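Local coordinates for sugar ABC transporter substrate-binding protein, BlMnBP1 (Bifidobacterium animalis subsp. lactis ATCC 27673, PDB 6I5R) that binds manno-oligosaccharides such as mannobiose and probably delivers them to an ABC transporter that supports growth on beta-mannan, at residues L222-E227 and E386-L391; L401-G406 and Q434-A439; W343-S348 and I357-D362; T23-K28 and E125-L130. All blocks are in the same frame, centred on the assembly; numbering follows the deposited sequence.

Contact 1. Residues L222-E227 and E386-L391; sequences LPTTKE and EGQEDL. With ZN (zinc ion), chain J.
Pro223, at the frayed end of helix 217-224, lies obliquely across the side chain of Leu391, the residue that begins helix 391-399 in this periplasmic-type solute-binding fold. Its CB is 3.8 Å from CG of Leu391, while its CG meets the CD2 branch. Proline suits the spot because it offers a rigid apolar flank and, lacking an N-H, fits where the helix is already kinked. Thr224 comes in at about a right angle to Leu391, the methyl CG2 lying 3.6 Å from CD2. That methyl sits anti to the carbonyl carbon, which turns OG1 (chi1 61°) back over the backbone, where it bonds to Gln220 O, with Val221 O also within bonding distance. Thus the polar half of threonine is occupied within its own helix and the apolar half makes the contact. Gln388 also runs crosswise to Thr224; its OE1 touches CG2 at 3.8 Å, a van der Waals approach only. One residue before Leu391, Asp390 serves a different purpose, joining Asp107, Ser109 and Asn394 around a zinc ion. Its carboxylate grips the metal with both oxygens, OD1 at 2.2 Å and OD2 at 2.1 Å, and water 1 is a further ligand.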
loop_
_atom_site.group_PDB
_atom_site.type_symbol
_atom_site.label_atom_id
_atom_site.label_comp_id
_atom_site.label_asym_id
_atom_site.label_seq_id
_atom_site.Cartn_x
_atom_site.Cartn_y
_atom_site.Cartn_z
ATOM N N LEU A 222 17.216 4.485 -5.825
ATOM C CA LEU A 222 17.105 4.993 -4.460
ATOM C C LEU A 222 18.182 4.472 -3.526
ATOM O O LEU A 222 18.850 5.299 -2.881
ATOM C CB LEU A 222 15.703 4.665 -3.921
ATOM C CG LEU A 222 15.336 5.084 -2.492
ATOM C CD1 LEU A 222 15.361 6.559 -2.331
ATOM C CD2 LEU A 222 13.925 4.551 -2.137
ATOM N N PRO A 223 18.412 3.160 -3.400
ATOM C CA PRO A 223 19.417 2.675 -2.449
ATOM C C PRO A 223 20.851 2.811 -2.932
ATOM O O PRO A 223 21.762 2.504 -2.163
ATOM C CB PRO A 223 19.028 1.195 -2.253
ATOM C CG PRO A 223 18.411 0.811 -3.560
ATOM C CD PRO A 223 17.636 2.048 -3.983
ATOM N N THR A 224 21.081 3.288 -4.157
ATOM C CA THR A 224 22.432 3.580 -4.605
ATOM C C THR A 224 22.696 5.070 -4.740
ATOM O O THR A 224 23.794 5.436 -5.169
ATOM C CB THR A 224 22.733 2.892 -5.940
ATOM O OG1 THR A 224 21.824 3.365 -6.937
ATOM C CG2 THR A 224 22.597 1.380 -5.838
ATOM N N THR A 225 21.725 5.929 -4.383
ATOM C CA THR A 225 21.835 7.386 -4.486
ATOM C C THR A 225 21.989 7.986 -3.095
ATOM O O THR A 225 21.142 7.769 -2.232
ATOM C CB THR A 225 20.589 7.971 -5.155
ATOM O OG1 THR A 225 20.455 7.393 -6.459
ATOM C CG2 THR A 225 20.649 9.504 -5.222
ATOM N N LYS A 226 23.047 8.769 -2.878
ATOM C CA LYS A 226 23.326 9.209 -1.515
ATOM C C LYS A 226 22.320 10.232 -0.990
ATOM O O LYS A 226 22.005 10.226 0.208
ATOM C CB LYS A 226 24.724 9.792 -1.424
ATOM C CG LYS A 226 25.752 8.739 -1.176
ATOM C CD LYS A 226 27.125 9.301 -1.411
ATOM C CE LYS A 226 28.210 8.276 -1.021
ATOM N NZ LYS A 226 29.593 8.777 -1.245
ATOM N N GLU A 227 21.829 11.136 -1.832
ATOM C CA GLU A 227 20.905 12.181 -1.383
ATOM C C GLU A 227 19.666 12.211 -2.276
ATOM O O GLU A 227 19.416 13.181 -3.016
ATOM C CB GLU A 227 21.597 13.542 -1.342
ATOM C CG GLU A 227 22.736 13.650 -0.363
ATOM C CD GLU A 227 23.147 15.106 -0.125
ATOM O OE1 GLU A 227 23.810 15.716 -1.012
ATOM O OE2 GLU A 227 22.766 15.655 0.932
ATOM N N GLU A 386 20.862 -8.323 -10.252
ATOM C CA GLU A 386 21.161 -9.573 -9.585
ATOM C C GLU A 386 22.177 -9.340 -8.468
ATOM O O GLU A 386 23.223 -8.722 -8.674
ATOM C CB GLU A 386 21.686 -10.602 -10.575
ATOM C CG GLU A 386 21.872 -11.986 -9.954
ATOM C CD GLU A 386 20.647 -12.437 -9.208
ATOM O OE1 GLU A 386 19.605 -12.569 -9.848
ATOM O OE2 GLU A 386 20.741 -12.596 -7.984
ATOM N N GLY A 387 21.843 -9.812 -7.281
ATOM C CA GLY A 387 22.697 -9.629 -6.137
ATOM C C GLY A 387 22.371 -8.428 -5.286
ATOM O O GLY A 387 22.977 -8.273 -4.225
ATOM N N GLN A 388 21.465 -7.561 -5.742
ATOM C CA GLN A 388 21.101 -6.342 -5.030
ATOM C C GLN A 388 19.695 -6.419 -4.450
ATOM O O GLN A 388 19.156 -5.400 -4.023
ATOM C CB GLN A 388 21.213 -5.124 -5.955
ATOM C CG GLN A 388 22.629 -4.598 -6.147
ATOM C CD GLN A 388 22.672 -3.184 -6.781
ATOM O OE1 GLN A 388 23.445 -2.301 -6.355
ATOM N NE2 GLN A 388 21.861 -2.975 -7.812
ATOM N N GLU A 389 19.106 -7.613 -4.382
ATOM C CA GLU A 389 17.706 -7.719 -3.982
ATOM C C GLU A 389 17.484 -7.125 -2.599
ATOM O O GLU A 389 16.415 -6.575 -2.321
ATOM C CB GLU A 389 17.292 -9.185 -4.019
ATOM C CG GLU A 389 15.799 -9.453 -4.136
ATOM C CD GLU A 389 15.493 -10.941 -4.385
ATOM O OE1 GLU A 389 16.394 -11.768 -4.219
ATOM O OE2 GLU A 389 14.349 -11.280 -4.746
ATOM N N ASP A 390 18.494 -7.206 -1.750
ATOM C CA ASP A 390 18.428 -6.843 -0.344
ATOM C C ASP A 390 18.918 -5.427 -0.083
ATOM O O ASP A 390 18.886 -4.965 1.066
ATOM C CB ASP A 390 19.272 -7.841 0.464
ATOM C CG ASP A 390 19.002 -7.758 1.947
ATOM O OD1 ASP A 390 17.876 -7.376 2.322
ATOM O OD2 ASP A 390 19.903 -8.069 2.755
ATOM N N LEU A 391 19.368 -4.726 -1.122
ATOM C CA LEU A 391 20.053 -3.464 -0.906
ATOM C C LEU A 391 19.103 -2.403 -0.344
ATOM O O LEU A 391 19.461 -1.681 0.591
ATOM C CB LEU A 391 20.676 -2.987 -2.220
ATOM C CG LEU A 391 21.453 -1.697 -2.035
ATOM C CD1 LEU A 391 22.684 -1.946 -1.177
ATOM C CD2 LEU A 391 21.838 -1.103 -3.371
HETATM ZN ZN ZN J . 18.608 -7.682 4.377
HETATM O O HOH W 1 20.630 -7.557 5.041
#

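Contact 2. Residues L401-G406 and Q434-A439; sequences LGINNG and QKWAKA
Trp436, on the C-terminal helix 425-443 of this solute-binding protein, reaches toward Leu401 and Ile403 and so fastens that helix to the loop between helices 391-399 and 409-420, in a helical cluster with helix 217-224. Its first atom, CB, lies 4.1 Å from the CD1 methyl of Leu401. With CG anti to the backbone N (chi1 -168°), the indole is carried away from its own helix and toward the loop. Further along, CE3 comes within 3.5 Å of the same CD1, the tightest touch of the pair, and the methyl approaches obliquely to the ring. The outer corner, CZ3, meets CG1 of Ile403 at 3.9 Å, and here the two side chains run roughly perpendicular. A leucine and a beta-branched isoleucine suit these places because both give bulky apolar carbon to a large ring. The loop presents them from a short bend: Gly402 accepts the positive phi that the backbone takes there, and Ile403 is the second residue of a type II turn closed by Asn405 N on Gly402 O at 3.3 Å. Beyond the two segments Phe229 packs edge-to-face with the indole, and Val395, Asn396 and Ser399 of helix 391-399 also touch it. The one polar atom of the ring, NE1, gives its hydrogen to Leu222 O of helix 217-224. The chemistry is therefore of two kinds: dispersion holds the benzo side against the loop, whereas a hydrogen bond satisfies the buried N-H and probably limits how far the indole could turn.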
loop_
_atom_site.group_PDB
_atom_site.type_symbol
_atom_site.label_atom_id
_atom_site.label_comp_id
_atom_site.label_asym_id
_atom_site.label_seq_id
_atom_site.Cartn_x
_atom_site.Cartn_y
_atom_site.Cartn_z
ATOM N N LEU A 401 15.114 5.296 8.101
ATOM C CA LEU A 401 14.078 6.074 7.434
ATOM C C LEU A 401 12.871 5.243 7.046
ATOM O O LEU A 401 11.773 5.796 6.882
ATOM C CB LEU A 401 14.631 6.720 6.168
ATOM C CG LEU A 401 15.675 7.794 6.392
ATOM C CD1 LEU A 401 15.987 8.450 5.064
ATOM C CD2 LEU A 401 15.170 8.833 7.317
ATOM N N GLY A 402 13.050 3.939 6.863
ATOM C CA GLY A 402 11.895 3.089 6.661
ATOM C C GLY A 402 11.019 3.585 5.533
ATOM O O GLY A 402 9.798 3.726 5.693
ATOM N N ILE A 403 11.649 3.834 4.389
ATOM C CA ILE A 403 10.945 4.275 3.193
ATOM C C ILE A 403 10.034 3.164 2.698
ATOM O O ILE A 403 10.509 2.090 2.310
ATOM C CB ILE A 403 11.936 4.690 2.100
ATOM C CG1 ILE A 403 12.769 5.877 2.594
ATOM C CG2 ILE A 403 11.200 4.971 0.797
ATOM C CD1 ILE A 403 11.975 7.171 2.751
ATOM N N ASN A 404 8.728 3.436 2.677
ATOM C CA ASN A 404 7.725 2.486 2.191
ATOM C C ASN A 404 7.778 1.175 2.978
ATOM O O ASN A 404 7.432 0.111 2.455
ATOM C CB ASN A 404 7.898 2.246 0.684
ATOM C CG ASN A 404 6.583 1.974 -0.021
ATOM O OD1 ASN A 404 5.550 2.574 0.299
ATOM N ND2 ASN A 404 6.612 1.048 -0.977
ATOM N N ASN A 405 8.194 1.247 4.244
ATOM C CA ASN A 405 8.408 0.059 5.064
ATOM C C ASN A 405 8.110 0.389 6.523
ATOM O O ASN A 405 8.904 0.111 7.422
ATOM C CB ASN A 405 9.830 -0.471 4.891
ATOM C CG ASN A 405 10.000 -1.875 5.449
ATOM O OD1 ASN A 405 10.805 -2.100 6.364
ATOM N ND2 ASN A 405 9.240 -2.842 4.899
ATOM N N GLY A 406 6.975 1.042 6.772
ATOM C CA GLY A 406 6.420 1.135 8.105
ATOM C C GLY A 406 6.560 2.472 8.816
ATOM O O GLY A 406 5.815 2.710 9.777
ATOM N N GLN A 434 21.272 13.089 4.902
ATOM C CA GLN A 434 22.532 12.793 5.583
ATOM C C GLN A 434 22.499 11.398 6.213
ATOM O O GLN A 434 23.487 10.645 6.147
ATOM C CB GLN A 434 22.816 13.910 6.605
ATOM C CG GLN A 434 23.215 15.211 5.908
ATOM C CD GLN A 434 22.951 16.507 6.676
ATOM O OE1 GLN A 434 22.402 16.507 7.785
ATOM N NE2 GLN A 434 23.339 17.623 6.064
ATOM N N LYS A 435 21.347 11.003 6.757
ATOM C CA LYS A 435 21.200 9.659 7.298
ATOM C C LYS A 435 21.197 8.625 6.185
ATOM O O LYS A 435 21.810 7.559 6.317
ATOM C CB LYS A 435 19.919 9.545 8.125
ATOM C CG LYS A 435 19.989 10.361 9.429
ATOM C CD LYS A 435 18.749 10.275 10.300
ATOM C CE LYS A 435 18.909 11.166 11.540
ATOM N NZ LYS A 435 17.641 11.266 12.333
ATOM N N TRP A 436 20.500 8.915 5.080
ATOM C CA TRP A 436 20.489 7.990 3.952
ATOM C C TRP A 436 21.865 7.882 3.330
ATOM O O TRP A 436 22.325 6.782 3.011
ATOM C CB TRP A 436 19.498 8.469 2.902
ATOM C CG TRP A 436 19.191 7.499 1.859
ATOM C CD1 TRP A 436 19.739 7.442 0.614
ATOM C CD2 TRP A 436 18.210 6.473 1.915
ATOM N NE1 TRP A 436 19.170 6.427 -0.107
ATOM C CE2 TRP A 436 18.227 5.815 0.676
ATOM C CE3 TRP A 436 17.338 6.025 2.907
ATOM C CZ2 TRP A 436 17.412 4.741 0.400
ATOM C CZ3 TRP A 436 16.533 4.975 2.627
ATOM C CH2 TRP A 436 16.578 4.329 1.389
ATOM N N ALA A 437 22.543 9.018 3.185
ATOM C CA ALA A 437 23.840 9.040 2.530
ATOM C C ALA A 437 24.841 8.144 3.255
ATOM O O ALA A 437 25.620 7.442 2.605
ATOM C CB ALA A 437 24.327 10.482 2.427
ATOM N N LYS A 438 24.794 8.111 4.598
ATOM C CA LYS A 438 25.679 7.230 5.353
ATOM C C LYS A 438 25.293 5.783 5.136
ATOM O O LYS A 438 26.160 4.912 5.020
ATOM C CB LYS A 438 25.647 7.583 6.843
ATOM C CG LYS A 438 26.512 8.806 7.138
ATOM C CD LYS A 438 26.189 9.509 8.457
ATOM C CE LYS A 438 26.525 8.675 9.663
ATOM N NZ LYS A 438 26.547 9.619 10.868
ATOM N N ALA A 439 23.989 5.511 5.070
ATOM C CA ALA A 439 23.516 4.149 4.903
ATOM C C ALA A 439 23.844 3.614 3.511
ATOM O O ALA A 439 24.173 2.431 3.353
ATOM C CB ALA A 439 22.012 4.100 5.167
#

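Contact 3. Residues W343-S348 and I357-D362; sequences WMTEDS and IPIKAD
Glu346 and Lys360 carry the contact, their side chains crossing at about a right angle where the end of helix 331-346 meets the loop that follows the short helix 350-353. The ammonium NZ of Lys360 forms a salt bridge with Glu346 OE1 at 3.5 Å, and CE lies 3.7 Å from the carboxylate carbon CD. Lysine can do this because its chain is fully extended from a CG anti to the backbone N (chi1 -175°). Beside them, Thr345 lays its methyl CG2 against the loop, 3.9 Å from Lys360 N and 4.1 Å from Ile359 CB, while its OG1 bonds back to Val341 O. Water 2 donates to Thr345 O at 2.6 Å and accepts from Lys360 N at 2.9 Å. Farther out, Asp362 OD2 is a long salt-bridge partner of Lys360 NZ at 3.9 Å, and water 3 donates to Asp347 OD1 and accepts a weak bond from that same nitrogen. On the helix side, Trp343 O accepts from both Asp347 N and Ser348 N, and Ser348 OG donates to Met344 O, on a lone pair in the carbonyl plane. Thr345 and Ile359 both pack on Ile143 of strand 139-155, which seats helix end and loop against the sheet of the solute-binding fold. Were Glu346 an alanine, Lys360 NZ would probably lose its nearer acid, keeping the long bridge to Asp362, and its chain would be freer to swing. The network thus appears to be a modest, partly solvated electrostatic tie, with Lys360 sharing its charge between acids from both segments.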
loop_
_atom_site.group_PDB
_atom_site.type_symbol
_atom_site.label_atom_id
_atom_site.label_comp_id
_atom_site.label_asym_id
_atom_site.label_seq_id
_atom_site.Cartn_x
_atom_site.Cartn_y
_atom_site.Cartn_z
ATOM N N TRP A 343 -7.052 -19.876 -3.094
ATOM C CA TRP A 343 -8.479 -19.622 -3.264
ATOM C C TRP A 343 -8.751 -18.124 -3.211
ATOM O O TRP A 343 -9.501 -17.581 -4.033
ATOM C CB TRP A 343 -9.316 -20.374 -2.198
ATOM C CG TRP A 343 -10.797 -20.176 -2.451
ATOM C CD1 TRP A 343 -11.576 -20.868 -3.335
ATOM C CD2 TRP A 343 -11.636 -19.164 -1.893
ATOM N NE1 TRP A 343 -12.852 -20.369 -3.331
ATOM C CE2 TRP A 343 -12.918 -19.325 -2.450
ATOM C CE3 TRP A 343 -11.437 -18.154 -0.947
ATOM C CZ2 TRP A 343 -13.988 -18.482 -2.130
ATOM C CZ3 TRP A 343 -12.515 -17.335 -0.603
ATOM C CH2 TRP A 343 -13.766 -17.502 -1.201
ATOM N N MET A 344 -8.173 -17.442 -2.219
ATOM C CA MET A 344 -8.308 -15.992 -2.157
ATOM C C MET A 344 -7.851 -15.352 -3.463
ATOM O O MET A 344 -8.520 -14.462 -4.000
ATOM C CB MET A 344 -7.504 -15.439 -0.984
ATOM C CG MET A 344 -8.163 -15.603 0.378
ATOM S SD MET A 344 -9.825 -14.902 0.508
ATOM C CE MET A 344 -9.576 -13.151 0.084
ATOM N N THR A 345 -6.717 -15.808 -3.996
ATOM C CA THR A 345 -6.142 -15.184 -5.181
ATOM C C THR A 345 -6.964 -15.470 -6.427
ATOM O O THR A 345 -7.271 -14.557 -7.193
ATOM C CB THR A 345 -4.699 -15.659 -5.384
ATOM O OG1 THR A 345 -3.936 -15.341 -4.221
ATOM C CG2 THR A 345 -4.081 -14.975 -6.589
ATOM N N GLU A 346 -7.341 -16.731 -6.648
ATOM C CA GLU A 346 -7.911 -17.122 -7.929
ATOM C C GLU A 346 -9.426 -17.120 -7.941
ATOM O O GLU A 346 -10.012 -16.862 -9.001
ATOM C CB GLU A 346 -7.436 -18.516 -8.332
ATOM C CG GLU A 346 -5.945 -18.637 -8.406
ATOM C CD GLU A 346 -5.505 -19.695 -9.378
ATOM O OE1 GLU A 346 -6.357 -20.527 -9.828
ATOM O OE2 GLU A 346 -4.298 -19.678 -9.727
ATOM N N ASP A 347 -10.071 -17.337 -6.787
ATOM C CA ASP A 347 -11.512 -17.606 -6.763
ATOM C C ASP A 347 -12.345 -16.617 -5.951
ATOM O O ASP A 347 -13.518 -16.403 -6.292
ATOM C CB ASP A 347 -11.793 -19.021 -6.203
ATOM C CG ASP A 347 -11.452 -20.152 -7.185
ATOM O OD1 ASP A 347 -10.851 -19.918 -8.244
ATOM O OD2 ASP A 347 -11.777 -21.320 -6.894
ATOM N N SER A 348 -11.795 -16.021 -4.894
ATOM C CA SER A 348 -12.616 -15.313 -3.918
ATOM C C SER A 348 -13.367 -14.135 -4.515
ATOM O O SER A 348 -14.478 -13.817 -4.067
ATOM C CB SER A 348 -11.759 -14.794 -2.766
ATOM O OG SER A 348 -10.836 -13.847 -3.220
ATOM N N ILE A 357 -6.733 -4.572 -8.465
ATOM C CA ILE A 357 -6.347 -5.321 -9.674
ATOM C C ILE A 357 -6.130 -6.762 -9.279
ATOM O O ILE A 357 -5.344 -7.046 -8.358
ATOM C CB ILE A 357 -5.085 -4.711 -10.296
ATOM C CG1 ILE A 357 -5.408 -3.323 -10.841
ATOM C CG2 ILE A 357 -4.507 -5.640 -11.356
ATOM C CD1 ILE A 357 -4.192 -2.435 -10.819
ATOM N N PRO A 358 -6.801 -7.728 -9.933
ATOM C CA PRO A 358 -6.603 -9.137 -9.574
ATOM C C PRO A 358 -5.169 -9.571 -9.797
ATOM O O PRO A 358 -4.458 -9.062 -10.671
ATOM C CB PRO A 358 -7.552 -9.907 -10.503
ATOM C CG PRO A 358 -8.300 -8.926 -11.295
ATOM C CD PRO A 358 -7.734 -7.546 -11.063
ATOM N N ILE A 359 -4.752 -10.531 -8.976
ATOM C CA ILE A 359 -3.377 -10.994 -8.953
ATOM C C ILE A 359 -3.175 -12.286 -9.738
ATOM O O ILE A 359 -2.039 -12.564 -10.155
ATOM C CB ILE A 359 -2.921 -11.137 -7.481
ATOM C CG1 ILE A 359 -3.009 -9.758 -6.828
ATOM C CG2 ILE A 359 -1.530 -11.707 -7.381
ATOM C CD1 ILE A 359 -2.064 -8.765 -7.359
ATOM N N LYS A 360 -4.228 -13.070 -9.976
ATOM C CA LYS A 360 -4.079 -14.210 -10.867
ATOM C C LYS A 360 -3.486 -13.735 -12.188
ATOM O O LYS A 360 -3.951 -12.750 -12.777
ATOM C CB LYS A 360 -5.421 -14.905 -11.099
ATOM C CG LYS A 360 -5.261 -16.170 -11.922
ATOM C CD LYS A 360 -6.587 -16.886 -12.168
ATOM C CE LYS A 360 -6.296 -18.270 -12.690
ATOM N NZ LYS A 360 -7.531 -19.081 -12.821
ATOM N N ALA A 361 -2.436 -14.421 -12.637
ATOM C CA ALA A 361 -1.607 -13.902 -13.720
ATOM C C ALA A 361 -2.428 -13.608 -14.963
ATOM O O ALA A 361 -2.164 -12.627 -15.665
ATOM C CB ALA A 361 -0.495 -14.885 -14.068
ATOM N N ASP A 362 -3.436 -14.432 -15.249
ATOM C CA ASP A 362 -4.117 -14.383 -16.538
ATOM C C ASP A 362 -5.384 -13.556 -16.527
ATOM O O ASP A 362 -6.182 -13.684 -17.455
ATOM C CB ASP A 362 -4.500 -15.789 -16.976
ATOM C CG ASP A 362 -5.505 -16.416 -16.032
ATOM O OD1 ASP A 362 -6.647 -15.887 -15.856
ATOM O OD2 ASP A 362 -5.154 -17.432 -15.409
HETATM O O HOH W 2 -6.922 -12.602 -8.940
HETATM O O HOH W 3 -10.096 -19.742 -10.612
#

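Contact 4. Residues T23-K28 and E125-L130; sequences TYPEIK and EKVIKL
The ring of Tyr24, in the 3-10 turn 24-26 of the N-terminal segment of this solute-binding fold, meets Val127 at its edge: the CG2 methyl lies near the ring plane, 3.9 Å from CE1. At the edge and in the ring plane are CD of Pro25 and water 4, whereas Ile128 CG2 arrives obliquely, 3.8 Å from OH. With CG anti to the backbone N (chi1 173°), the ring is carried out toward these two branched residues. Lys342 of helix 331-346 makes a cation-pi contact with the ring, and Ile143 of strand 139-155 touches it. The contact thus fastens the N-terminal segment to the loop after helix 121-124. Tyrosine combines an apolar edge with a polar tip, whose OH donates to water 4 at 2.7 Å; the water in turn donates to Val127 O at 2.8 Å. Pro25 CG adds a touch to Val127 CG2 at 4.1 Å, its rigid ring suiting a tight turn. A phenylalanine in place of Tyr24 would probably keep the ring packing but leave water 4 and Val127 O without their link to this segment. The turn itself is tied by Glu26, whose OE1 receives Thr23 N at 2.8 Å along a nearly straight bond of 178°.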
loop_
_atom_site.group_PDB
_atom_site.type_symbol
_atom_site.label_atom_id
_atom_site.label_comp_id
_atom_site.label_asym_id
_atom_site.label_seq_id
_atom_site.Cartn_x
_atom_site.Cartn_y
_atom_site.Cartn_z
ATOM N N THR A 23 4.222 -27.052 -4.203
ATOM C CA THR A 23 4.325 -25.629 -4.480
ATOM C C THR A 23 2.961 -25.099 -4.867
ATOM O O THR A 23 2.058 -25.843 -5.243
ATOM C CB THR A 23 5.347 -25.308 -5.580
ATOM O OG1 THR A 23 4.992 -25.948 -6.807
ATOM C CG2 THR A 23 6.756 -25.728 -5.133
ATOM N N TYR A 24 2.824 -23.780 -4.782
ATOM C CA TYR A 24 1.545 -23.143 -5.090
ATOM C C TYR A 24 1.008 -23.473 -6.479
ATOM O O TYR A 24 -0.197 -23.759 -6.597
ATOM C CB TYR A 24 1.727 -21.633 -4.891
ATOM C CG TYR A 24 0.582 -20.753 -5.313
ATOM C CD1 TYR A 24 0.376 -20.429 -6.646
ATOM C CD2 TYR A 24 -0.246 -20.186 -4.362
ATOM C CE1 TYR A 24 -0.655 -19.602 -7.019
ATOM C CE2 TYR A 24 -1.274 -19.350 -4.726
ATOM C CZ TYR A 24 -1.489 -19.068 -6.048
ATOM O OH TYR A 24 -2.536 -18.236 -6.396
ATOM N N PRO A 25 1.793 -23.436 -7.554
ATOM C CA PRO A 25 1.227 -23.779 -8.875
ATOM C C PRO A 25 0.698 -25.215 -8.955
ATOM O O PRO A 25 -0.133 -25.513 -9.832
ATOM C CB PRO A 25 2.401 -23.544 -9.845
ATOM C CG PRO A 25 3.349 -22.597 -9.092
ATOM C CD PRO A 25 3.208 -23.011 -7.637
ATOM N N GLU A 26 1.174 -26.106 -8.072
ATOM C CA GLU A 26 0.848 -27.531 -8.068
ATOM C C GLU A 26 -0.487 -27.821 -7.398
ATOM O O GLU A 26 -0.989 -28.950 -7.499
ATOM C CB GLU A 26 1.981 -28.296 -7.385
ATOM C CG GLU A 26 3.295 -28.396 -8.204
ATOM C CD GLU A 26 4.426 -29.121 -7.475
ATOM O OE1 GLU A 26 4.571 -28.923 -6.245
ATOM O OE2 GLU A 26 5.183 -29.903 -8.125
ATOM N N ILE A 27 -1.090 -26.818 -6.749
ATOM C CA ILE A 27 -2.378 -26.994 -6.088
ATOM C C ILE A 27 -3.473 -26.935 -7.139
ATOM O O ILE A 27 -3.577 -25.948 -7.881
ATOM C CB ILE A 27 -2.584 -25.911 -5.012
ATOM C CG1 ILE A 27 -1.537 -26.049 -3.916
ATOM C CG2 ILE A 27 -3.977 -25.985 -4.417
ATOM C CD1 ILE A 27 -1.612 -24.949 -2.932
ATOM N N LYS A 28 -4.330 -27.955 -7.150
ATOM C CA LYS A 28 -5.553 -27.967 -7.945
ATOM C C LYS A 28 -6.723 -27.674 -7.024
ATOM O O LYS A 28 -7.207 -28.580 -6.325
ATOM C CB LYS A 28 -5.697 -29.333 -8.606
ATOM C CG LYS A 28 -4.534 -29.790 -9.572
ATOM C CD LYS A 28 -4.691 -31.326 -9.858
ATOM C CE LYS A 28 -3.831 -31.716 -11.059
ATOM N NZ LYS A 28 -3.727 -33.206 -11.251
ATOM N N GLU A 125 5.712 -16.430 -11.328
ATOM C CA GLU A 125 5.314 -15.375 -12.256
ATOM C C GLU A 125 4.449 -15.914 -13.386
ATOM O O GLU A 125 3.863 -15.121 -14.128
ATOM C CB GLU A 125 6.556 -14.654 -12.794
ATOM C CG GLU A 125 7.317 -15.375 -13.861
ATOM C CD GLU A 125 8.532 -14.588 -14.353
ATOM O OE1 GLU A 125 9.116 -14.977 -15.405
ATOM O OE2 GLU A 125 8.902 -13.609 -13.669
ATOM N N LYS A 126 4.372 -17.234 -13.547
ATOM C CA LYS A 126 3.461 -17.821 -14.517
ATOM C C LYS A 126 2.013 -17.833 -14.031
ATOM O O LYS A 126 1.103 -18.010 -14.845
ATOM C CB LYS A 126 3.886 -19.255 -14.850
ATOM C CG LYS A 126 5.329 -19.381 -15.332
ATOM C CD LYS A 126 5.727 -20.815 -15.785
ATOM C CE LYS A 126 7.205 -20.832 -16.182
ATOM N NZ LYS A 126 7.750 -22.120 -16.666
ATOM N N VAL A 127 1.761 -17.629 -12.742
ATOM C CA VAL A 127 0.421 -17.831 -12.216
ATOM C C VAL A 127 -0.042 -16.678 -11.340
ATOM O O VAL A 127 -1.231 -16.568 -11.027
ATOM C CB VAL A 127 0.347 -19.163 -11.441
ATOM C CG1 VAL A 127 0.583 -20.311 -12.403
ATOM C CG2 VAL A 127 1.350 -19.190 -10.321
ATOM N N ILE A 128 0.874 -15.791 -10.952
ATOM C CA ILE A 128 0.472 -14.565 -10.281
ATOM C C ILE A 128 1.262 -13.381 -10.812
ATOM O O ILE A 128 2.383 -13.517 -11.309
ATOM C CB ILE A 128 0.645 -14.635 -8.746
ATOM C CG1 ILE A 128 2.116 -14.772 -8.388
ATOM C CG2 ILE A 128 -0.167 -15.790 -8.145
ATOM C CD1 ILE A 128 2.344 -14.749 -6.874
ATOM N N LYS A 129 0.661 -12.201 -10.652
ATOM C CA LYS A 129 1.332 -10.923 -10.806
ATOM C C LYS A 129 2.172 -10.592 -9.569
ATOM O O LYS A 129 1.925 -11.080 -8.461
ATOM C CB LYS A 129 0.303 -9.815 -11.030
ATOM C CG LYS A 129 -0.598 -10.069 -12.208
ATOM C CD LYS A 129 -1.686 -9.017 -12.368
ATOM C CE LYS A 129 -2.774 -9.554 -13.290
ATOM N NZ LYS A 129 -3.961 -8.667 -13.438
ATOM N N LEU A 130 3.191 -9.771 -9.775
ATOM C CA LEU A 130 3.993 -9.227 -8.692
ATOM C C LEU A 130 4.697 -10.330 -7.908
ATOM O O LEU A 130 4.871 -10.231 -6.699
ATOM C CB LEU A 130 3.131 -8.374 -7.767
ATOM C CG LEU A 130 2.406 -7.268 -8.521
ATOM C CD1 LEU A 130 1.363 -6.602 -7.622
ATOM C CD2 LEU A 130 3.389 -6.210 -9.021
HETATM O O HOH W 4 -2.817 -17.712 -8.990
#

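In the fold
Along the chain contact 4 closes first, contact 1 then opens, contact 3 is made entirely within the stretch that contact 1 spans, and contact 2 comes last. In space they form two pairs. Contacts 1 and 2, with centres 11 Å apart, both border helix 391-399 and touch through Leu222 and Trp436, so helices 217-224 and 425-443 belong to one cluster. Contacts 3 and 4, with centres 10 Å apart, share helix 331-346 and strand 139-155, and backbone hydrogen bonds pair Ile359 with Lys129 and Ala361 with Val127. The pairs lie about 28 to 33 Å apart between centres, consistent with packing in separate regions of a two-lobed binding protein.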